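Local structure of protein (aminopeptidase) (Ochrobactrum anthropi, 1B65) at residues V175-C180 with T195-R200; K9-D14 with V336-I341; S57-I62 with P102-N107; N27-V32 with V254-L259; G38-I43 with E160-K165. The protein hydrolyses peptides as an L-aminopeptidase, also acts as a D-alanine esterase and amidase, and has a variant of the Ntn hydrolase fold. All coordinates share one frame; numbering follows the deposited sequence.

Interaction 1: V175-C180 with T195-R200; sequences VQEGNC and TGTASR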
# COMPACT_ATOMS: atom_id res chain seq x y z
N VAL A 175 31.87 6.79 13.30
CA VAL A 175 30.93 7.83 12.85
C VAL A 175 30.66 8.79 13.99
O VAL A 175 30.31 8.36 15.08
CB VAL A 175 29.64 7.15 12.38
CG1 VAL A 175 28.49 8.10 12.07
CG2 VAL A 175 29.93 6.28 11.15
N GLN A 176 30.74 10.07 13.68
CA GLN A 176 30.42 11.13 14.63
C GLN A 176 28.95 11.09 14.98
O GLN A 176 28.13 10.74 14.14
CB GLN A 176 30.74 12.49 13.97
CG GLN A 176 30.57 13.64 14.94
CD GLN A 176 30.88 14.99 14.31
OE1 GLN A 176 31.11 15.09 13.10
NE2 GLN A 176 30.88 16.03 15.13
N GLU A 177 28.59 11.40 16.23
CA GLU A 177 27.20 11.39 16.66
C GLU A 177 26.82 12.69 17.36
O GLU A 177 27.68 13.50 17.77
CB GLU A 177 26.86 10.25 17.64
CG GLU A 177 27.09 8.88 16.98
CD GLU A 177 26.92 7.77 18.01
OE1 GLU A 177 27.68 7.81 19.02
OE2 GLU A 177 26.07 6.90 17.89
N GLY A 178 25.52 12.89 17.50
CA GLY A 178 25.09 14.06 18.32
C GLY A 178 24.72 15.23 17.41
O GLY A 178 23.99 15.08 16.43
N ASN A 179 25.34 16.40 17.70
CA ASN A 179 25.03 17.59 16.93
C ASN A 179 25.84 17.63 15.66
O ASN A 179 26.76 18.46 15.56
CB ASN A 179 25.26 18.89 17.73
CG ASN A 179 24.51 18.92 19.04
OD1 ASN A 179 23.62 18.16 19.28
ND2 ASN A 179 24.92 19.85 19.92
N CYS A 180 25.51 16.79 14.67
CA CYS A 180 26.30 16.81 13.44
C CYS A 180 25.43 16.44 12.24
O CYS A 180 24.45 15.72 12.40
CB CYS A 180 27.48 15.83 13.53
SG CYS A 180 27.01 14.11 13.88
N THR A 195 22.13 13.00 15.57
CA THR A 195 22.55 11.79 14.82
C THR A 195 22.97 10.67 15.74
O THR A 195 23.80 10.91 16.64
CB THR A 195 23.70 12.20 13.85
OG1 THR A 195 23.17 13.28 13.02
CG2 THR A 195 24.16 11.02 13.02
N GLY A 196 22.50 9.45 15.47
CA GLY A 196 22.95 8.31 16.29
C GLY A 196 23.15 7.08 15.40
O GLY A 196 22.49 6.96 14.36
N THR A 197 24.03 6.18 15.86
CA THR A 197 24.24 4.98 15.01
C THR A 197 24.59 3.79 15.88
O THR A 197 25.01 3.96 17.04
CB THR A 197 25.26 5.31 13.92
OG1 THR A 197 25.36 4.21 12.99
CG2 THR A 197 26.69 5.54 14.46
N ALA A 198 24.40 2.58 15.38
CA ALA A 198 24.73 1.36 16.12
C ALA A 198 24.74 0.22 15.10
O ALA A 198 24.18 0.38 13.99
CB ALA A 198 23.67 1.03 17.19
N SER A 199 25.29 -0.92 15.52
CA SER A 199 25.25 -2.10 14.66
C SER A 199 25.15 -3.37 15.50
O SER A 199 25.40 -3.41 16.71
CB SER A 199 26.49 -2.21 13.74
OG SER A 199 27.67 -2.42 14.56
N ARG A 200 24.80 -4.46 14.79
CA ARG A 200 24.70 -5.76 15.43
C ARG A 200 25.24 -6.78 14.43
O ARG A 200 25.02 -6.62 13.22
CB ARG A 200 23.29 -6.19 15.82
CG ARG A 200 22.61 -5.40 16.93
CD ARG A 200 23.40 -5.61 18.23
NE ARG A 200 22.69 -5.00 19.37
CZ ARG A 200 22.85 -3.72 19.67
NH1 ARG A 200 23.65 -2.91 18.97
NH2 ARG A 200 22.16 -3.23 20.72

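Interaction 2: K9-D14 with V336-I341; sequences KPRARD and VVNAMI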
# COMPACT_ATOMS: atom_id res chain seq x y z
N LYS A 9 34.50 11.16 24.36
CA LYS A 9 33.02 11.05 24.33
C LYS A 9 32.62 9.59 24.56
O LYS A 9 32.72 8.74 23.68
CB LYS A 9 32.39 11.56 23.04
CG LYS A 9 31.97 13.02 23.00
CD LYS A 9 30.52 13.21 22.58
CE LYS A 9 30.29 14.46 21.75
NZ LYS A 9 29.78 15.59 22.58
N PRO A 10 32.16 9.31 25.76
CA PRO A 10 31.55 8.02 26.04
C PRO A 10 30.31 7.91 25.14
O PRO A 10 29.67 8.92 24.86
CB PRO A 10 31.05 8.12 27.47
CG PRO A 10 30.86 9.59 27.70
CD PRO A 10 31.95 10.25 26.88
N ARG A 11 29.96 6.68 24.78
CA ARG A 11 28.69 6.44 24.07
C ARG A 11 27.79 5.77 25.08
O ARG A 11 28.23 5.56 26.24
CB ARG A 11 28.94 5.59 22.82
CG ARG A 11 29.83 6.31 21.81
CD ARG A 11 30.13 5.35 20.64
NE ARG A 11 28.97 5.35 19.72
CZ ARG A 11 28.93 4.45 18.70
NH1 ARG A 11 29.91 3.58 18.57
NH2 ARG A 11 27.90 4.49 17.88
N ALA A 12 26.55 5.36 24.75
CA ALA A 12 25.66 4.83 25.76
C ALA A 12 26.25 3.62 26.47
O ALA A 12 26.11 3.53 27.68
CB ALA A 12 24.28 4.43 25.24
N ARG A 13 26.88 2.67 25.74
CA ARG A 13 27.41 1.49 26.42
C ARG A 13 28.47 1.89 27.45
O ARG A 13 28.60 1.21 28.46
CB ARG A 13 28.07 0.50 25.45
CG ARG A 13 26.99 -0.25 24.67
CD ARG A 13 27.67 -1.18 23.63
NE ARG A 13 26.60 -1.72 22.79
CZ ARG A 13 26.28 -2.99 22.73
NH1 ARG A 13 26.98 -3.88 23.43
NH2 ARG A 13 25.29 -3.37 21.93
N ASP A 14 29.24 2.92 27.17
CA ASP A 14 30.27 3.39 28.09
C ASP A 14 29.72 3.86 29.43
O ASP A 14 30.47 3.86 30.42
CB ASP A 14 31.00 4.57 27.42
CG ASP A 14 31.72 4.08 26.18
OD1 ASP A 14 32.44 3.07 26.32
OD2 ASP A 14 31.57 4.67 25.09
N VAL A 336 19.15 5.61 18.75
CA VAL A 336 18.44 6.74 19.35
C VAL A 336 19.09 7.17 20.68
O VAL A 336 19.35 8.37 20.89
CB VAL A 336 16.97 6.40 19.57
CG1 VAL A 336 16.25 7.46 20.41
CG2 VAL A 336 16.21 6.31 18.21
N VAL A 337 19.38 6.20 21.55
CA VAL A 337 20.00 6.55 22.84
C VAL A 337 21.39 7.13 22.62
O VAL A 337 21.77 8.16 23.20
CB VAL A 337 19.98 5.36 23.82
CG1 VAL A 337 20.62 5.80 25.14
CG2 VAL A 337 18.52 4.97 24.13
N ASN A 338 22.17 6.57 21.68
CA ASN A 338 23.49 7.12 21.38
C ASN A 338 23.38 8.57 20.96
O ASN A 338 24.25 9.40 21.35
CB ASN A 338 24.14 6.30 20.23
CG ASN A 338 24.94 5.13 20.72
OD1 ASN A 338 25.29 4.20 19.94
ND2 ASN A 338 25.24 5.06 22.01
N ALA A 339 22.35 8.94 20.20
CA ALA A 339 22.21 10.34 19.77
C ALA A 339 22.02 11.27 20.97
O ALA A 339 22.57 12.39 20.97
CB ALA A 339 20.98 10.49 18.83
N MET A 340 21.21 10.84 21.94
CA MET A 340 20.97 11.67 23.12
C MET A 340 22.23 11.79 23.97
O MET A 340 22.48 12.87 24.52
CB MET A 340 19.87 11.04 23.97
CG MET A 340 18.54 11.07 23.21
SD MET A 340 17.28 10.33 24.28
CE MET A 340 16.95 11.62 25.42
N ILE A 341 22.97 10.69 24.06
CA ILE A 341 24.22 10.73 24.88
C ILE A 341 25.28 11.60 24.23
O ILE A 341 26.07 12.24 24.96
CB ILE A 341 24.71 9.28 25.05
CG1 ILE A 341 23.76 8.45 25.92
CG2 ILE A 341 26.15 9.23 25.64
CD1 ILE A 341 23.23 9.17 27.15
O HOH W 1 29.04 11.67 25.31

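Interaction 3: S57-I62 with P102-N107; sequences SGVTAI and PVVITN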
# COMPACT_ATOMS: atom_id res chain seq x y z
N SER A 57 22.27 23.73 11.34
CA SER A 57 21.71 22.66 10.51
C SER A 57 22.84 21.92 9.83
O SER A 57 24.02 22.03 10.18
CB SER A 57 20.73 23.27 9.50
OG SER A 57 19.80 22.30 9.00
N GLY A 58 22.51 21.12 8.80
CA GLY A 58 23.62 20.41 8.15
C GLY A 58 22.97 19.35 7.26
O GLY A 58 21.77 19.31 7.07
N VAL A 59 23.89 18.50 6.85
CA VAL A 59 23.56 17.42 5.91
C VAL A 59 24.32 16.15 6.29
O VAL A 59 25.49 16.19 6.68
CB VAL A 59 24.05 17.80 4.49
CG1 VAL A 59 23.60 16.78 3.46
CG2 VAL A 59 23.59 19.18 3.99
N THR A 60 23.59 15.04 6.17
CA THR A 60 24.20 13.73 6.42
C THR A 60 24.17 12.96 5.10
O THR A 60 23.14 13.04 4.42
CB THR A 60 23.36 12.99 7.49
OG1 THR A 60 23.56 13.69 8.73
CG2 THR A 60 23.86 11.57 7.69
N ALA A 61 25.23 12.28 4.70
CA ALA A 61 25.17 11.49 3.46
C ALA A 61 25.63 10.07 3.76
O ALA A 61 26.59 9.87 4.49
CB ALA A 61 26.11 12.13 2.44
N ILE A 62 24.86 9.08 3.34
CA ILE A 62 25.24 7.68 3.54
C ILE A 62 25.41 7.09 2.14
O ILE A 62 24.42 7.02 1.39
CB ILE A 62 24.10 6.97 4.30
CG1 ILE A 62 23.88 7.67 5.66
CG2 ILE A 62 24.46 5.50 4.49
CD1 ILE A 62 22.46 7.57 6.15
N PRO A 102 23.43 7.93 -2.86
CA PRO A 102 23.41 8.04 -1.42
C PRO A 102 22.03 8.30 -0.82
O PRO A 102 21.11 8.77 -1.52
CB PRO A 102 24.25 9.31 -1.17
CG PRO A 102 24.07 10.15 -2.40
CD PRO A 102 23.89 9.18 -3.54
N VAL A 103 21.92 8.04 0.47
CA VAL A 103 20.77 8.53 1.22
C VAL A 103 21.25 9.85 1.83
O VAL A 103 22.37 9.89 2.39
CB VAL A 103 20.27 7.60 2.31
CG1 VAL A 103 19.11 8.24 3.09
CG2 VAL A 103 19.81 6.31 1.62
N VAL A 104 20.50 10.92 1.63
CA VAL A 104 20.92 12.25 2.11
C VAL A 104 19.87 12.75 3.07
O VAL A 104 18.67 12.62 2.80
CB VAL A 104 21.10 13.25 0.95
CG1 VAL A 104 21.47 14.64 1.47
CG2 VAL A 104 22.15 12.77 -0.03
N ILE A 105 20.28 13.20 4.27
CA ILE A 105 19.30 13.64 5.25
C ILE A 105 19.60 15.10 5.61
O ILE A 105 20.78 15.38 5.91
CB ILE A 105 19.30 12.75 6.51
CG1 ILE A 105 19.44 11.26 6.16
CG2 ILE A 105 17.96 12.93 7.27
CD1 ILE A 105 19.53 10.35 7.38
N THR A 106 18.58 15.92 5.70
CA THR A 106 18.86 17.34 6.04
C THR A 106 17.66 17.88 6.79
O THR A 106 16.96 17.07 7.40
CB THR A 106 19.24 18.12 4.79
OG1 THR A 106 19.64 19.44 5.20
CG2 THR A 106 18.16 18.21 3.71
N ASN A 107 17.39 19.19 6.72
CA ASN A 107 16.23 19.76 7.37
C ASN A 107 15.10 19.84 6.34
O ASN A 107 15.33 19.79 5.13
CB ASN A 107 16.50 21.16 7.95
CG ASN A 107 16.72 22.23 6.92
OD1 ASN A 107 15.79 22.77 6.28
ND2 ASN A 107 18.00 22.62 6.70

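Interaction 4: N27-V32 with V254-L259; sequences NAITDV and VLATDL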
# COMPACT_ATOMS: atom_id res chain seq x y z
N ASN A 27 30.53 -0.22 16.00
CA ASN A 27 29.18 -0.08 16.54
C ASN A 27 28.49 1.08 15.79
O ASN A 27 27.99 2.06 16.36
CB ASN A 27 29.11 0.15 18.05
CG ASN A 27 27.67 0.10 18.57
OD1 ASN A 27 26.74 -0.44 17.97
ND2 ASN A 27 27.48 0.63 19.77
N ALA A 28 28.55 0.95 14.46
CA ALA A 28 28.00 2.00 13.59
C ALA A 28 27.58 1.46 12.25
O ALA A 28 28.01 0.38 11.87
CB ALA A 28 29.07 3.06 13.30
N ILE A 29 26.84 2.30 11.49
CA ILE A 29 26.38 1.82 10.18
C ILE A 29 27.49 1.53 9.19
O ILE A 29 27.37 0.70 8.27
CB ILE A 29 25.34 2.83 9.62
CG1 ILE A 29 24.62 2.14 8.44
CG2 ILE A 29 26.02 4.11 9.19
CD1 ILE A 29 23.35 2.86 7.98
N THR A 30 28.69 2.10 9.37
CA THR A 30 29.86 1.79 8.54
C THR A 30 30.41 0.39 8.82
O THR A 30 31.28 -0.04 8.07
CB THR A 30 30.99 2.81 8.79
OG1 THR A 30 31.18 2.85 10.20
CG2 THR A 30 30.54 4.17 8.24
N ASP A 31 29.87 -0.36 9.80
CA ASP A 31 30.26 -1.75 9.98
C ASP A 31 29.73 -2.64 8.86
O ASP A 31 30.19 -3.76 8.63
CB ASP A 31 29.78 -2.30 11.33
CG ASP A 31 30.55 -1.68 12.48
OD1 ASP A 31 31.73 -1.26 12.36
OD2 ASP A 31 29.93 -1.59 13.56
N VAL A 32 28.75 -2.10 8.13
CA VAL A 32 28.28 -2.77 6.91
C VAL A 32 29.29 -2.43 5.81
O VAL A 32 29.50 -1.29 5.39
CB VAL A 32 26.87 -2.30 6.51
CG1 VAL A 32 26.44 -2.99 5.20
CG2 VAL A 32 25.86 -2.66 7.60
N VAL A 254 17.59 4.72 9.01
CA VAL A 254 18.18 4.07 7.87
C VAL A 254 18.82 2.77 8.40
O VAL A 254 19.61 2.82 9.34
CB VAL A 254 19.32 4.92 7.27
CG1 VAL A 254 19.97 4.14 6.15
CG2 VAL A 254 18.76 6.26 6.76
N LEU A 255 18.34 1.64 7.89
CA LEU A 255 18.91 0.35 8.26
C LEU A 255 19.70 -0.19 7.08
O LEU A 255 19.19 -0.18 5.94
CB LEU A 255 17.75 -0.65 8.55
CG LEU A 255 17.10 -0.38 9.91
CD1 LEU A 255 15.78 -1.13 10.01
CD2 LEU A 255 18.06 -0.82 11.01
N ALA A 256 20.93 -0.63 7.26
CA ALA A 256 21.71 -1.21 6.19
C ALA A 256 22.12 -2.63 6.60
O ALA A 256 22.39 -2.87 7.79
CB ALA A 256 23.03 -0.41 5.98
N THR A 257 22.18 -3.55 5.66
CA THR A 257 22.67 -4.90 5.99
C THR A 257 23.37 -5.53 4.80
O THR A 257 23.07 -5.12 3.68
CB THR A 257 21.55 -5.82 6.47
OG1 THR A 257 22.07 -7.10 6.89
CG2 THR A 257 20.52 -6.03 5.32
N ASP A 258 24.21 -6.54 5.04
CA ASP A 258 24.79 -7.27 3.91
C ASP A 258 24.06 -8.61 3.76
O ASP A 258 24.47 -9.46 2.95
CB ASP A 258 26.30 -7.46 4.08
CG ASP A 258 26.72 -7.95 5.45
OD1 ASP A 258 25.91 -8.22 6.33
OD2 ASP A 258 27.97 -8.10 5.61
N LEU A 259 23.02 -8.87 4.54
CA LEU A 259 22.23 -10.09 4.36
C LEU A 259 21.51 -10.04 3.02
O LEU A 259 20.95 -9.01 2.59
CB LEU A 259 21.18 -10.19 5.49
CG LEU A 259 20.48 -11.51 5.73
CD1 LEU A 259 21.39 -12.57 6.35
CD2 LEU A 259 19.24 -11.32 6.64
O HOH W 2 29.64 -6.07 6.62

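Interaction 5: G38-I43 with E160-K165; sequences GFQTII and EADVRK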
# COMPACT_ATOMS: atom_id res chain seq x y z
N GLY A 38 29.13 10.64 5.52
CA GLY A 38 29.83 11.93 5.53
C GLY A 38 28.88 13.00 6.08
O GLY A 38 27.65 12.86 5.98
N PHE A 39 29.48 14.03 6.70
CA PHE A 39 28.65 15.07 7.29
C PHE A 39 29.14 16.48 6.92
O PHE A 39 30.35 16.68 6.69
CB PHE A 39 28.73 15.05 8.82
CG PHE A 39 28.25 13.82 9.53
CD1 PHE A 39 26.90 13.47 9.56
CD2 PHE A 39 29.15 12.98 10.14
CE1 PHE A 39 26.48 12.35 10.24
CE2 PHE A 39 28.76 11.85 10.80
CZ PHE A 39 27.41 11.51 10.85
N GLN A 40 28.18 17.40 6.89
CA GLN A 40 28.49 18.82 6.80
C GLN A 40 27.73 19.44 7.97
O GLN A 40 26.51 19.21 8.06
CB GLN A 40 28.21 19.48 5.46
CG GLN A 40 28.17 21.01 5.54
CD GLN A 40 29.57 21.57 5.70
OE1 GLN A 40 30.48 20.96 6.25
NE2 GLN A 40 29.75 22.80 5.20
N THR A 41 28.40 20.15 8.87
CA THR A 41 27.69 20.67 10.06
C THR A 41 27.79 22.17 10.12
O THR A 41 28.92 22.70 10.07
CB THR A 41 28.36 20.02 11.30
OG1 THR A 41 28.19 18.58 11.22
CG2 THR A 41 27.75 20.53 12.61
N ILE A 42 26.67 22.85 10.27
CA ILE A 42 26.65 24.31 10.31
C ILE A 42 26.21 24.75 11.68
O ILE A 42 25.06 24.45 12.06
CB ILE A 42 25.70 24.88 9.23
CG1 ILE A 42 26.14 24.43 7.83
CG2 ILE A 42 25.65 26.41 9.32
CD1 ILE A 42 25.08 24.59 6.74
N ILE A 43 27.10 25.31 12.52
CA ILE A 43 26.66 25.74 13.84
C ILE A 43 27.03 27.22 13.97
O ILE A 43 28.23 27.49 14.09
CB ILE A 43 27.34 24.97 14.99
CG1 ILE A 43 26.84 23.52 14.95
CG2 ILE A 43 26.94 25.58 16.34
CD1 ILE A 43 27.36 22.59 16.02
N GLU A 160 24.21 24.46 -2.01
CA GLU A 160 24.72 23.34 -2.80
C GLU A 160 26.09 22.88 -2.32
O GLU A 160 26.40 21.69 -2.26
CB GLU A 160 24.79 23.73 -4.28
CG GLU A 160 25.24 22.57 -5.14
CD GLU A 160 25.13 22.81 -6.63
OE1 GLU A 160 24.75 23.89 -7.09
OE2 GLU A 160 25.44 21.84 -7.35
N ALA A 161 26.96 23.85 -2.00
CA ALA A 161 28.30 23.53 -1.55
C ALA A 161 28.24 22.76 -0.23
O ALA A 161 29.06 21.85 -0.08
CB ALA A 161 29.13 24.81 -1.40
N ASP A 162 27.31 23.07 0.65
CA ASP A 162 27.22 22.32 1.93
C ASP A 162 26.87 20.85 1.65
O ASP A 162 27.38 19.93 2.31
CB ASP A 162 26.14 22.92 2.82
CG ASP A 162 26.51 24.27 3.38
OD1 ASP A 162 27.67 24.41 3.84
OD2 ASP A 162 25.65 25.17 3.35
N VAL A 163 25.93 20.64 0.69
CA VAL A 163 25.63 19.23 0.45
C VAL A 163 26.74 18.50 -0.27
O VAL A 163 27.04 17.36 0.14
CB VAL A 163 24.19 18.93 0.00
CG1 VAL A 163 23.32 20.14 -0.12
CG2 VAL A 163 24.07 17.81 -1.00
N ARG A 164 27.46 19.12 -1.20
CA ARG A 164 28.57 18.49 -1.87
C ARG A 164 29.68 18.15 -0.86
O ARG A 164 30.34 17.13 -1.03
CB ARG A 164 29.25 19.38 -2.92
CG ARG A 164 28.49 19.48 -4.23
CD ARG A 164 29.50 20.00 -5.28
NE ARG A 164 29.17 19.51 -6.56
CZ ARG A 164 29.55 18.81 -7.58
NH1 ARG A 164 30.73 18.22 -7.71
NH2 ARG A 164 28.64 18.76 -8.55
N LYS A 165 29.91 19.02 0.10
CA LYS A 165 30.90 18.75 1.14
C LYS A 165 30.56 17.48 1.92
O LYS A 165 31.45 16.65 2.15
CB LYS A 165 30.99 19.94 2.10
CG LYS A 165 32.39 19.99 2.71
CD LYS A 165 32.32 19.70 4.19
CE LYS A 165 33.25 20.66 4.95
NZ LYS A 165 34.54 19.91 5.16

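Interaction 1: V175-C180 with T195-R200
E177 turns CG opposite its own carbonyl carbon (chi1 -62°) and then runs extended, so its carboxylate travels alongside the strand as far as T197. T195 places OG1 beside its backbone N (chi1 -57°), which aims the hydroxyl at the loop. From there E177 OE2 takes the backbone N-H of T197 on its anti lone pair, with N to OE2 3.0 Å and an N-H...O angle of 154°. The other carboxylate oxygen, OE1, forms a salt bridge with R11, so the acid joins this strand to the N-terminal segment. T195 OG1 donates to C180 O at 2.8 Å, tilted from the carbonyl plane, while the C180 sulfur rests 3.8 Å from T195 CB.

Between these side-chain links sits one backbone pair. G178 N reaches T195 O at 2.8 Å, and T195 N returns to G178 O at 2.9 Å. G178 O is gripped twice, because C180 N also points at it across the inverse gamma turn centred on N179. At the other end V175 crosses T197 at about a right angle, CG1 against CG2 at 3.9 Å; T197 OG1 is engaged elsewhere, by A213 O and I29 N. The buried carbonyl oxygen of Q176 has no polar partner in the model.

At the centre of the contact is a single antiparallel, hydrogen-bonded beta bridge, laid by a loop against 194-204, an edge strand within this chain of the six-stranded sheet in this Ntn hydrolase fold.

Interaction 2: K9-D14 with V336-I341
A12 sets its methyl between V337 and I341, one helical turn apart: CB is 3.9 Å from V337 CG1 and 4.1 Å from I341 CG1. With CG1 of I341 set opposite the carbonyl carbon (chi1 -67°), its second branch, CG2, falls opposite the backbone N and reaches the chain just ahead of A12, 3.6 Å from P10 O. Beside this patch R11 passes N338 obliquely, with the guanidinium and amide planes 33° apart. The charge of R11 is met mainly beyond the helix, by a salt bridge to E177 and by the carbonyls of Y26 and N27.

A water bridges the two backbones, donating to P10 O at 2.9 Å and to I341 O at 3.0 Å. The turn itself is tied down by D14, whose OD2 accepts the R11 backbone N-H at 2.6 Å, nearly straight at 171° and on the anti lone pair. A weak bond from D14 N to R11 O runs the other way. Together they close the bend that leaves A12 facing the helix.

The arrangement is that of an N-terminal arm, turning into a 3-10 segment, packed across the C-terminal part of long helix 322-342.

Interaction 3: S57-I62 with P102-N107
Strands 57-62 and 103-107 run antiparallel, their axes 4.7 Å apart at the closest point and at 166° to each other, as neighbours within the four-stranded sheet of the Ntn hydrolase fold. T60 with I105 and I62 with V103 are hydrogen-bonded pairs, each closed by two backbone bonds; T60 N to I105 O, for instance, is 2.8 Å. A61 with V104 is the non-hydrogen-bonded pair between them, where V104 CA comes 3.3 Å from T60 O in a CA-H...O contact.

Each face meets a different layer. T60, I62, V103 and I105 look to one side, where I62 CD1 and I105 CD1 touch at 4.2 Å and both residues reach L214 of strand 207-217 in the other sheet. A61 and V104 look to the other, toward helices 160-168 and 111-125. There V59 leans across to V104, CG1 to CG1 at 3.6 Å, and also packs on V163.

Past I105 the ladder passes from backbone to side chains. T106 OG1, opposite its own backbone N (chi1 -174°), stands in for a backbone donor and gives its proton to G58 O at 2.8 Å. One residue further, N107 ND2 donates to S57 OG at 2.9 Å and 143°, the serine oxygen lying somewhat out of the amide plane while also being hydrogen-bonded to D147 OD2.

Interaction 4: N27-V32 with V254-L259
I29 and V32 point toward the strand with A256 between them, so that a 3-10 turn rests on the sheet of the Ntn hydrolase fold that contains strand 251-257. I29 is fully extended, with CG1 opposite the backbone N (chi1 -166°), and this carries its terminal methyl across the strand: CD1 is 3.8 Å from A256 CB and 4.1 Å from V254 CG1. V32 spreads its two methyls further along. CG2 sits over the A256 peptide, 3.5 Å from A256 O and 4.0 Å from A256 CB, while CG1 lies by the carbonyl carbon of T257. V254 and A256 thus present the apolar face to the turn; L255 and T257 project from the other face of the strand.

The turn holds its shape through its own bonds. V32 N donates to I29 O and D31 N to A28 O, and D31 OD2 accepts A28 N at 3.0 Å from well above the carboxylate plane. The same carboxylate oxygen is bonded to S199 OG of strand 194-204, which ties the turn to that strand of the sheet as well. A water near D31 O and D258 OD2 may bridge them, though it cannot serve every acceptor around it; D258 OD1 takes the backbone N-H of T210.

Where the strand ends, T257 OG1 forms an ST turn by accepting L259 N at 3.1 Å and 172°, and is also hydrogen-bonded to T210 O.

Interaction 5: G38-I43 with E160-K165
Here the first turns of helix 160-168 pack against 36-43, an outermost strand of the four-stranded sheet, in the helix-on-sheet layering of the Ntn hydrolase fold; the two axes come within 7.3 Å. Q40 carries the contact. Its chain leaves opposite the backbone N (chi1 163°), which lays CG near D162 O, where CB also lies 3.3 Å away; the bend at chi2 (74°) then turns the amide to the D162 carboxylate. Q40 NE2 donates to D162 OD1 at 3.0 Å, almost straight at 172°. The oxygen lies in the plane of the amide, on the line of its N-H, while the amide approaches the anti side of the carboxylate slightly out of its plane.

D162 is held from other directions too. OD2 accepts the backbone N-H of T159, just ahead of the helix, and the I42 methyl CD1 comes across at about a right angle, 3.5 Å from OD2. On the solvent side K165 runs across the Q40 amide. Its CD is modelled only 3.0 Å from Q40 OE1, but the exposed chain has strained torsions and its exact path is doubtful.

With one bond on each oxygen, the rotation of the D162 carboxylate is fixed. Its negative charge sits near the helix N-terminus, which would probably stabilise it, and a neutral amide connects it to the strand without adding a second charge.

Interactions 1 to 4 are buried, while interaction 5 lies at the surface. Interactions 3 and 5 share the four-stranded sheet: strands 36-43 and 56-63 are neighbours there, S57 O bonding I42 N. Interactions 1 and 4 reach the six-stranded sheet and adjoin each other; interaction 1 also adjoins interaction 2, and touches interaction 5 where C180 packs on T41. V254 CG2 is one point where the two sheets touch, packing on I62, V103 and I105. Their chemistry varies: a backbone ladder in interaction 3, almost pure methyl packing in 4, a mixture of backbone and carboxylate bonds in 1, apolar contact with a water bridge in 2, and an amide–carboxylate bond in 5.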